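Side-chain contacts in beta-galactosidase (Trichoderma reesei, PDB 3OG2), which probably hydrolyses terminal non-reducing beta-D-galactose residues from beta-D-galactosides, as a family 35 glycoside hydrolase with a TIM barrel domain: residues A[660-665]-A[954-959]; A[843-848]-A[882-887]; A[860-865]-A[886-891]. All blocks are in the same frame, centred on the assembly; numbering follows the deposited sequence. Where two conformers were deposited one is given.

Interaction 1 of 3, residues A[660-665]-A[954-959]; sequences LKWYKV and NWIGVA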
loop_
_atom_site.group_PDB
_atom_site.type_symbol
_atom_site.label_atom_id
_atom_site.label_comp_id
_atom_site.label_asym_id
_atom_site.label_seq_id
_atom_site.Cartn_x
_atom_site.Cartn_y
_atom_site.Cartn_z
ATOM N N LEU A 660 31.780 1.576 -10.616
ATOM C CA LEU A 660 32.089 2.304 -9.374
ATOM C C LEU A 660 33.363 1.787 -8.740
ATOM O O LEU A 660 33.847 0.723 -9.085
ATOM C CB LEU A 660 30.933 2.236 -8.343
ATOM C CG LEU A 660 29.589 2.800 -8.845
ATOM C CD1 LEU A 660 28.526 2.557 -7.784
ATOM C CD2 LEU A 660 29.659 4.273 -9.237
ATOM N N LYS A 661 33.893 2.527 -7.807
ATOM C CA LYS A 661 35.089 2.061 -7.071
ATOM C C LYS A 661 34.604 1.315 -5.830
ATOM O O LYS A 661 34.223 1.919 -4.805
ATOM C CB LYS A 661 35.968 3.252 -6.719
ATOM C CG LYS A 661 37.256 2.838 -6.085
ATOM C CD LYS A 661 38.225 4.003 -5.898
ATOM C CE LYS A 661 39.517 3.452 -5.305
ATOM N NZ LYS A 661 40.323 4.479 -4.613
ATOM N N TRP A 662 34.536 0.011 -5.919
ATOM C CA TRP A 662 34.009 -0.842 -4.858
ATOM C C TRP A 662 35.088 -1.160 -3.809
ATOM O O TRP A 662 36.218 -1.460 -4.157
ATOM C CB TRP A 662 33.493 -2.179 -5.399
ATOM C CG TRP A 662 32.189 -1.991 -6.140
ATOM C CD1 TRP A 662 32.035 -1.883 -7.490
ATOM C CD2 TRP A 662 30.877 -1.882 -5.579
ATOM N NE1 TRP A 662 30.702 -1.717 -7.812
ATOM C CE2 TRP A 662 29.952 -1.710 -6.648
ATOM C CE3 TRP A 662 30.402 -1.907 -4.260
ATOM C CZ2 TRP A 662 28.581 -1.577 -6.431
ATOM C CZ3 TRP A 662 29.047 -1.778 -4.030
ATOM C CH2 TRP A 662 28.144 -1.616 -5.090
ATOM N N TYR A 663 34.669 -1.116 -2.550
ATOM C CA TYR A 663 35.501 -1.481 -1.425
ATOM C C TYR A 663 34.868 -2.691 -0.763
ATOM O O TYR A 663 33.656 -2.768 -0.695
ATOM C CB TYR A 663 35.579 -0.332 -0.409
ATOM C CG TYR A 663 36.423 0.816 -0.928
ATOM C CD1 TYR A 663 35.934 1.827 -1.757
ATOM C CD2 TYR A 663 37.768 0.890 -0.568
ATOM C CE1 TYR A 663 36.783 2.851 -2.185
ATOM C CE2 TYR A 663 38.604 1.900 -0.989
ATOM C CZ TYR A 663 38.089 2.876 -1.797
ATOM O OH TYR A 663 38.969 3.854 -2.202
ATOM N N LYS A 664 35.699 -3.574 -0.219
ATOM C CA LYS A 664 35.196 -4.803 0.397
ATOM C C LYS A 664 35.681 -4.960 1.824
ATOM O O LYS A 664 36.832 -4.608 2.118
ATOM C CB LYS A 664 35.694 -5.973 -0.457
ATOM C CG LYS A 664 35.358 -7.366 0.076
ATOM C CD LYS A 664 36.087 -8.430 -0.733
ATOM C CE LYS A 664 35.746 -9.826 -0.262
ATOM N NZ LYS A 664 36.858 -10.805 -0.395
ATOM N N VAL A 665 34.837 -5.561 2.661
ATOM C CA VAL A 665 35.266 -5.948 4.005
ATOM C C VAL A 665 34.715 -7.346 4.296
ATOM O O VAL A 665 33.577 -7.648 3.937
ATOM C CB VAL A 665 34.883 -4.888 5.048
ATOM C CG1 VAL A 665 33.382 -4.734 5.224
ATOM C CG2 VAL A 665 35.504 -5.236 6.415
ATOM N N ASN A 954 26.024 9.520 -2.917
ATOM C CA ASN A 954 25.293 8.464 -2.215
ATOM C C ASN A 954 26.290 7.366 -1.871
ATOM O O ASN A 954 27.328 7.260 -2.546
ATOM C CB ASN A 954 24.217 7.892 -3.131
ATOM C CG ASN A 954 23.210 8.956 -3.501
ATOM O OD1 ASN A 954 22.274 9.213 -2.724
ATOM N ND2 ASN A 954 23.396 9.569 -4.655
ATOM N N TRP A 955 25.958 6.577 -0.867
ATOM C CA TRP A 955 26.753 5.377 -0.524
ATOM C C TRP A 955 25.850 4.187 -0.740
ATOM O O TRP A 955 24.718 4.181 -0.188
ATOM C CB TRP A 955 27.166 5.507 0.952
ATOM C CG TRP A 955 28.436 6.355 0.899
ATOM C CD1 TRP A 955 28.464 7.725 1.084
ATOM C CD2 TRP A 955 29.763 5.904 0.613
ATOM N NE1 TRP A 955 29.768 8.123 0.943
ATOM C CE2 TRP A 955 30.581 7.047 0.659
ATOM C CE3 TRP A 955 30.368 4.671 0.333
ATOM C CZ2 TRP A 955 31.970 6.975 0.435
ATOM C CZ3 TRP A 955 31.751 4.589 0.108
ATOM C CH2 TRP A 955 32.551 5.755 0.162
ATOM N N ILE A 956 26.299 3.225 -1.522
ATOM C CA ILE A 956 25.567 2.006 -1.832
ATOM C C ILE A 956 26.301 0.797 -1.260
ATOM O O ILE A 956 27.517 0.673 -1.405
ATOM C CB ILE A 956 25.375 1.816 -3.346
ATOM C CG1 ILE A 956 24.436 2.839 -3.990
ATOM C CG2 ILE A 956 24.915 0.399 -3.652
ATOM C CD1 ILE A 956 23.048 2.857 -3.389
ATOM N N GLY A 957 25.558 -0.087 -0.602
ATOM C CA GLY A 957 26.150 -1.225 0.062
ATOM C C GLY A 957 25.510 -2.488 -0.423
ATOM O O GLY A 957 24.282 -2.549 -0.617
ATOM N N VAL A 958 26.308 -3.535 -0.603
ATOM C CA VAL A 958 25.794 -4.845 -0.935
ATOM C C VAL A 958 26.497 -5.864 -0.022
ATOM O O VAL A 958 27.715 -6.033 -0.088
ATOM C CB VAL A 958 26.054 -5.190 -2.400
ATOM C CG1 VAL A 958 25.552 -6.601 -2.728
ATOM C CG2 VAL A 958 25.438 -4.165 -3.320
ATOM N N ALA A 959 25.707 -6.569 0.802
ATOM C CA ALA A 959 26.212 -7.715 1.560
ATOM C C ALA A 959 26.013 -8.937 0.678
ATOM O O ALA A 959 24.986 -9.051 0.062
ATOM C CB ALA A 959 25.497 -7.880 2.911
#
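Trp662 faces Ile956 and Val958 from two strands away. Residues 663-665 belong to an edge strand and 954-959 to an inner strand of the same antiparallel sheet. Strand 883-894 lies between them and pairs with both. The two segments therefore run in the same direction without being neighbours. Their nearest CA atoms, those of Trp662 and Gly957, are 9.3 Å apart, about two strand spacings. The contact is made by the Trp662 ring reaching over the middle strand.

Its indole passes over Ala889 of the middle strand. CG lies anti to the carbonyl carbon (chi1 -73°), and the six-membered ring leads towards the inner strand. Its outer atom CH2 comes 4.1 Å from CG2 of Ile956. The same CH2 also comes 4.1 Å from CG2 of Val958, so one ring carbon is shared by two methyl groups. The next ring atom, Trp662 CZ3, lies 3.9 Å from the backbone O of Ile956. Val958 offers the methyl that is anti to its carbonyl carbon. Ile956 offers its CG2 branch, while the residue as a whole also packs on Leu891 and Val923. Ile956 has two conformers, so its CG2 distance is less certain than that of Val958.

The polar end of the indole points elsewhere: NE1 donates to the backbone O of Leu657. Pro875 also packs on this ring. Lys661 NZ is hydrogen-bonded to Tyr663 OH (2.8 Å), away from the indole.

The chemistry across the segments is apolar. Two branched aliphatic residues and one indole end bury their carbons together, while the N-H is satisfied separately. Residues 954-959 lie in the family's second all-beta domain, and across these segments the indole is held by van der Waals contact on one face of its antiparallel sheet.

Interaction 2 of 3, residues A[843-848]-A[882-887]; sequences GGLFFE and AGIAFY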
loop_
_atom_site.group_PDB
_atom_site.type_symbol
_atom_site.label_atom_id
_atom_site.label_comp_id
_atom_site.label_asym_id
_atom_site.label_seq_id
_atom_site.Cartn_x
_atom_site.Cartn_y
_atom_site.Cartn_z
ATOM N N GLY A 843 20.421 -5.693 11.013
ATOM C CA GLY A 843 20.529 -6.999 11.667
ATOM C C GLY A 843 21.875 -7.147 12.369
ATOM O O GLY A 843 22.548 -6.130 12.682
ATOM N N GLY A 844 22.273 -8.414 12.593
ATOM C CA GLY A 844 23.418 -8.716 13.438
ATOM C C GLY A 844 24.702 -9.000 12.657
ATOM O O GLY A 844 25.654 -9.426 13.326
ATOM N N LEU A 845 24.731 -8.889 11.321
ATOM C CA LEU A 845 25.978 -9.217 10.663
ATOM C C LEU A 845 27.084 -8.207 11.051
ATOM O O LEU A 845 26.798 -7.057 11.361
ATOM C CB LEU A 845 25.784 -9.154 9.140
ATOM C CG LEU A 845 24.955 -10.315 8.551
ATOM C CD1 LEU A 845 24.603 -10.036 7.104
ATOM C CD2 LEU A 845 25.669 -11.653 8.700
ATOM N N PHE A 846 28.342 -8.671 11.039
ATOM C CA PHE A 846 29.435 -7.845 11.503
ATOM C C PHE A 846 29.429 -6.468 10.879
ATOM O O PHE A 846 29.569 -5.459 11.587
ATOM C CB PHE A 846 30.767 -8.551 11.188
ATOM C CG PHE A 846 31.994 -7.695 11.361
ATOM C CD1 PHE A 846 32.505 -7.523 12.659
ATOM C CD2 PHE A 846 32.608 -7.103 10.270
ATOM C CE1 PHE A 846 33.632 -6.723 12.805
ATOM C CE2 PHE A 846 33.733 -6.308 10.418
ATOM C CZ PHE A 846 34.238 -6.133 11.710
ATOM N N PHE A 847 29.252 -6.367 9.561
ATOM C CA PHE A 847 29.340 -4.997 8.975
ATOM C C PHE A 847 28.245 -4.082 9.529
ATOM O O PHE A 847 28.470 -2.857 9.691
ATOM C CB PHE A 847 29.312 -5.002 7.444
ATOM C CG PHE A 847 27.929 -5.292 6.847
ATOM C CD1 PHE A 847 27.136 -4.235 6.453
ATOM C CD2 PHE A 847 27.444 -6.575 6.696
ATOM C CE1 PHE A 847 25.869 -4.390 5.903
ATOM C CE2 PHE A 847 26.175 -6.779 6.131
ATOM C CZ PHE A 847 25.390 -5.691 5.759
ATOM N N GLU A 848 27.041 -4.631 9.800
ATOM C CA GLU A 848 25.941 -3.826 10.362
ATOM C C GLU A 848 26.261 -3.393 11.788
ATOM O O GLU A 848 26.028 -2.244 12.168
ATOM C CB GLU A 848 24.637 -4.673 10.348
ATOM C CG GLU A 848 24.223 -5.109 8.947
ATOM C CD GLU A 848 22.955 -5.953 8.977
ATOM O OE1 GLU A 848 22.996 -7.150 9.422
ATOM O OE2 GLU A 848 21.912 -5.412 8.525
ATOM N N ALA A 882 32.388 -20.348 1.024
ATOM C CA ALA A 882 31.239 -19.931 1.831
ATOM C C ALA A 882 31.666 -18.806 2.759
ATOM O O ALA A 882 32.756 -18.768 3.313
ATOM C CB ALA A 882 30.666 -21.096 2.638
ATOM N N GLY A 883 30.760 -17.848 3.017
ATOM C CA GLY A 883 31.163 -16.762 3.912
ATOM C C GLY A 883 30.329 -15.547 3.572
ATOM O O GLY A 883 29.316 -15.606 2.870
ATOM N N ILE A 884 30.707 -14.407 4.142
ATOM C CA ILE A 884 29.884 -13.200 4.024
ATOM C C ILE A 884 30.825 -12.028 3.841
ATOM O O ILE A 884 31.736 -11.802 4.673
ATOM C CB ILE A 884 28.961 -12.958 5.255
ATOM C CG1 ILE A 884 28.170 -14.210 5.615
ATOM C CG2 ILE A 884 28.055 -11.753 4.963
ATOM C CD1 ILE A 884 27.253 -14.067 6.802
ATOM N N ALA A 885 30.627 -11.268 2.768
ATOM C CA ALA A 885 31.426 -10.076 2.528
ATOM C C ALA A 885 30.521 -8.868 2.385
ATOM O O ALA A 885 29.379 -9.028 1.995
ATOM C CB ALA A 885 32.181 -10.185 1.211
ATOM N N PHE A 886 31.007 -7.694 2.701
ATOM C CA PHE A 886 30.209 -6.508 2.480
ATOM C C PHE A 886 30.982 -5.572 1.541
ATOM O O PHE A 886 32.188 -5.398 1.719
ATOM C CB PHE A 886 29.919 -5.819 3.832
ATOM C CG PHE A 886 29.188 -4.503 3.637
ATOM C CD1 PHE A 886 27.903 -4.466 3.123
ATOM C CD2 PHE A 886 29.796 -3.301 3.990
ATOM C CE1 PHE A 886 27.232 -3.263 2.959
ATOM C CE2 PHE A 886 29.137 -2.087 3.796
ATOM C CZ PHE A 886 27.829 -2.050 3.280
ATOM N N TYR A 887 30.262 -5.015 0.603
ATOM C CA TYR A 887 30.796 -4.159 -0.437
ATOM C C TYR A 887 30.180 -2.777 -0.353
ATOM O O TYR A 887 28.959 -2.650 -0.236
ATOM C CB TYR A 887 30.495 -4.749 -1.798
ATOM C CG TYR A 887 31.107 -6.128 -2.014
ATOM C CD1 TYR A 887 30.418 -7.298 -1.731
ATOM C CD2 TYR A 887 32.411 -6.211 -2.509
ATOM C CE1 TYR A 887 31.018 -8.518 -1.940
ATOM C CE2 TYR A 887 33.008 -7.438 -2.727
ATOM C CZ TYR A 887 32.305 -8.605 -2.449
ATOM O OH TYR A 887 32.853 -9.849 -2.640
#
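Phe847, near the start of helix 846-850, stacks on Phe886 of strand 883-894. Its CG stands in the crowded position between the backbone N and the carbonyl carbon (chi1 74°), which lays the ring along that of Phe886. At the root, Phe847 CB is 3.8 Å from Phe886 CB. Phe847 CG comes next, 3.5 Å from Phe886 CG. One branch lies over the face of the partner: Phe847 CD1 is 3.4 Å from Phe886 CD1 and sits over the centre of the Phe886 ring. Phe847 CE1 keeps the same separation, 3.4 Å, from Phe886 CE1. The other branch is looser. CD2 looks back to Phe886 CB, CE2 packs on Ala959 of strand 953-962, and CZ ends near Phe886 CD1. The result is an offset stack, with ring centroids 4.0 Å apart and planes at 7°. Phe886 CB adds an off-centre CH-pi contact with the Phe847 ring.

The opposite face of Phe847 is met by CG of Glu848. The carboxylate of that residue folds back to the turn before the helix. OE1 takes the N-H of Leu845, the N-cap residue, with its anti lone pair. OE2 takes the N-H of Gly843 at 2.9 Å, from well above the carboxylate plane, and is also bonded to OH of Tyr922. This buried carboxylate is thus gripped by three hydrogen bonds, which, if it is charged, probably stabilise it.

Beside the stack, Leu845 CD2 meets Ile884 CD1 at 3.5 Å, closer than usual for two methyl groups. These two side chains cross at about a right angle.

Both pairs across the segments are hydrocarbon on hydrocarbon. Dispersion and burial pack helix 846-850 and the turn before it onto the antiparallel sheet of the second all-beta domain.

Interaction 3 of 3, residues A[860-865]-A[886-891]; sequences SDFTHG and FYAAKL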
loop_
_atom_site.group_PDB
_atom_site.type_symbol
_atom_site.label_atom_id
_atom_site.label_comp_id
_atom_site.label_asym_id
_atom_site.label_seq_id
_atom_site.Cartn_x
_atom_site.Cartn_y
_atom_site.Cartn_z
ATOM N N SER A 860 39.581 2.809 5.326
ATOM C CA SER A 860 40.802 2.120 5.745
ATOM C C SER A 860 40.536 0.742 6.320
ATOM O O SER A 860 41.419 -0.130 6.488
ATOM C CB SER A 860 41.521 3.014 6.777
ATOM O OG SER A 860 40.724 3.116 7.956
ATOM N N ASP A 861 39.277 0.480 6.676
ATOM C CA ASP A 861 38.931 -0.839 7.215
ATOM C C ASP A 861 38.539 -1.792 6.095
ATOM O O ASP A 861 38.305 -2.980 6.341
ATOM C CB ASP A 861 37.797 -0.697 8.234
ATOM C CG ASP A 861 38.260 0.020 9.491
ATOM O OD1 ASP A 861 39.239 -0.462 10.111
ATOM O OD2 ASP A 861 37.646 1.054 9.850
ATOM N N PHE A 862 38.459 -1.270 4.889
ATOM C CA PHE A 862 38.082 -2.050 3.714
ATOM C C PHE A 862 39.304 -2.272 2.818
ATOM O O PHE A 862 40.342 -1.688 3.085
ATOM C CB PHE A 862 37.056 -1.285 2.897
ATOM C CG PHE A 862 35.680 -1.137 3.512
ATOM C CD1 PHE A 862 35.472 -0.454 4.706
ATOM C CD2 PHE A 862 34.586 -1.707 2.848
ATOM C CE1 PHE A 862 34.154 -0.332 5.204
ATOM C CE2 PHE A 862 33.286 -1.532 3.338
ATOM C CZ PHE A 862 33.079 -0.838 4.513
ATOM N N THR A 863 39.136 -3.104 1.809
ATOM C CA THR A 863 40.160 -3.401 0.819
ATOM C C THR A 863 39.643 -2.924 -0.542
ATOM O O THR A 863 38.451 -2.927 -0.788
ATOM C CB THR A 863 40.411 -4.908 0.716
ATOM O OG1 THR A 863 41.286 -5.233 1.822
ATOM C CG2 THR A 863 41.129 -5.290 -0.553
ATOM N N HIS A 864 40.516 -2.509 -1.432
ATOM C CA HIS A 864 40.156 -2.146 -2.787
ATOM C C HIS A 864 41.143 -2.855 -3.714
ATOM O O HIS A 864 42.337 -2.822 -3.409
ATOM C CB HIS A 864 40.224 -0.644 -3.075
ATOM C CG HIS A 864 39.934 -0.353 -4.525
ATOM N ND1 HIS A 864 40.912 0.008 -5.431
ATOM C CD2 HIS A 864 38.729 -0.394 -5.195
ATOM C CE1 HIS A 864 40.313 0.184 -6.624
ATOM N NE2 HIS A 864 39.007 -0.054 -6.497
ATOM N N GLY A 865 40.663 -3.457 -4.781
ATOM C CA GLY A 865 41.557 -4.020 -5.800
ATOM C C GLY A 865 40.793 -4.160 -7.111
ATOM O O GLY A 865 39.564 -4.090 -7.235
ATOM N N PHE A 886 31.007 -7.694 2.701
ATOM C CA PHE A 886 30.209 -6.508 2.480
ATOM C C PHE A 886 30.982 -5.572 1.541
ATOM O O PHE A 886 32.188 -5.398 1.719
ATOM C CB PHE A 886 29.919 -5.819 3.832
ATOM C CG PHE A 886 29.188 -4.503 3.637
ATOM C CD1 PHE A 886 27.903 -4.466 3.123
ATOM C CD2 PHE A 886 29.796 -3.301 3.990
ATOM C CE1 PHE A 886 27.232 -3.263 2.959
ATOM C CE2 PHE A 886 29.137 -2.087 3.796
ATOM C CZ PHE A 886 27.829 -2.050 3.280
ATOM N N TYR A 887 30.262 -5.015 0.603
ATOM C CA TYR A 887 30.796 -4.159 -0.437
ATOM C C TYR A 887 30.180 -2.777 -0.353
ATOM O O TYR A 887 28.959 -2.650 -0.236
ATOM C CB TYR A 887 30.495 -4.749 -1.798
ATOM C CG TYR A 887 31.107 -6.128 -2.014
ATOM C CD1 TYR A 887 30.418 -7.298 -1.731
ATOM C CD2 TYR A 887 32.411 -6.211 -2.509
ATOM C CE1 TYR A 887 31.018 -8.518 -1.940
ATOM C CE2 TYR A 887 33.008 -7.438 -2.727
ATOM C CZ TYR A 887 32.305 -8.605 -2.449
ATOM O OH TYR A 887 32.853 -9.849 -2.640
ATOM N N ALA A 888 30.998 -1.735 -0.455
ATOM C CA ALA A 888 30.488 -0.377 -0.400
ATOM C C ALA A 888 31.074 0.450 -1.552
ATOM O O ALA A 888 32.231 0.267 -1.920
ATOM C CB ALA A 888 30.820 0.337 0.910
ATOM N N ALA A 889 30.267 1.387 -2.060
ATOM C CA ALA A 889 30.785 2.258 -3.134
ATOM C C ALA A 889 30.076 3.586 -3.077
ATOM O O ALA A 889 28.893 3.639 -2.697
ATOM C CB ALA A 889 30.635 1.622 -4.506
ATOM N N LYS A 890 30.748 4.651 -3.468
ATOM C CA LYS A 890 30.125 5.927 -3.626
ATOM C C LYS A 890 29.459 5.991 -5.006
ATOM O O LYS A 890 30.028 5.626 -6.018
ATOM C CB LYS A 890 31.208 7.030 -3.537
ATOM C CG LYS A 890 30.594 8.425 -3.565
ATOM C CD LYS A 890 31.719 9.476 -3.532
ATOM C CE LYS A 890 32.047 9.945 -2.141
ATOM N NZ LYS A 890 33.274 10.821 -2.158
ATOM N N LEU A 891 28.214 6.474 -5.012
ATOM C CA LEU A 891 27.430 6.632 -6.230
ATOM C C LEU A 891 27.036 8.088 -6.331
ATOM O O LEU A 891 26.076 8.498 -5.717
ATOM C CB LEU A 891 26.192 5.724 -6.183
ATOM C CG LEU A 891 25.141 5.922 -7.288
ATOM C CD1 LEU A 891 25.687 5.684 -8.672
ATOM C CD2 LEU A 891 23.918 5.026 -6.964
#
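Phe862 lays one corner of its ring against the methyl of Ala888 and CD2 of Phe886. CE2 meets both partners. That atom is 3.9 Å from Ala888 CB and 4.0 Å from Phe886 CD2. The neighbouring ring atom, Phe862 CZ, lies 4.1 Å from the same Phe886 CD2. The rings meet obliquely, without stacking. Phe862 CG is anti to its carbonyl carbon (chi1 -70°), and the ring leaves the loop in the direction of the strand. The small side chain of Ala888 lets the ring corner come in beside Phe886.

Tyr663 and Val665 of edge strand 663-666 also touch Phe862. An alanine here would keep only CB, and would probably leave a gap beside Ala888 and Phe886 and loosen this loop's hold on the sheet. Just after Phe862, Thr863 has a backbone hydrogen bond to Lys664, on the side of that strand turned away from strand 883-894. On the other side of strand 663-666, Tyr663 is hydrogen-bonded through the backbone to Ala888.

The loop thus packs on one face of the antiparallel sheet in a domain assigned to the galactose-binding-like clan, whose members are typically beta-sandwiches.

Overall arrangement
All three contacts gather on one antiparallel sheet, with strand 883-894 as their common element. It supplies a segment to interactions 2 and 3 and lies between the two segments of interaction 1. Interactions 1 and 3 have centres about 5 Å apart. The centre of interaction 2 is about 12 Å from that of interaction 1 and about 13 Å from that of interaction 3. Interaction 1 packs on one face of the sheet; the other two use the opposite face and share Phe886. Along the chain, interactions 2 and 3 are nested within the long excursion from 660-665 to 954-959. Sequence-distant pieces thus meet on one five-stranded antiparallel sheet, away from the galactose site.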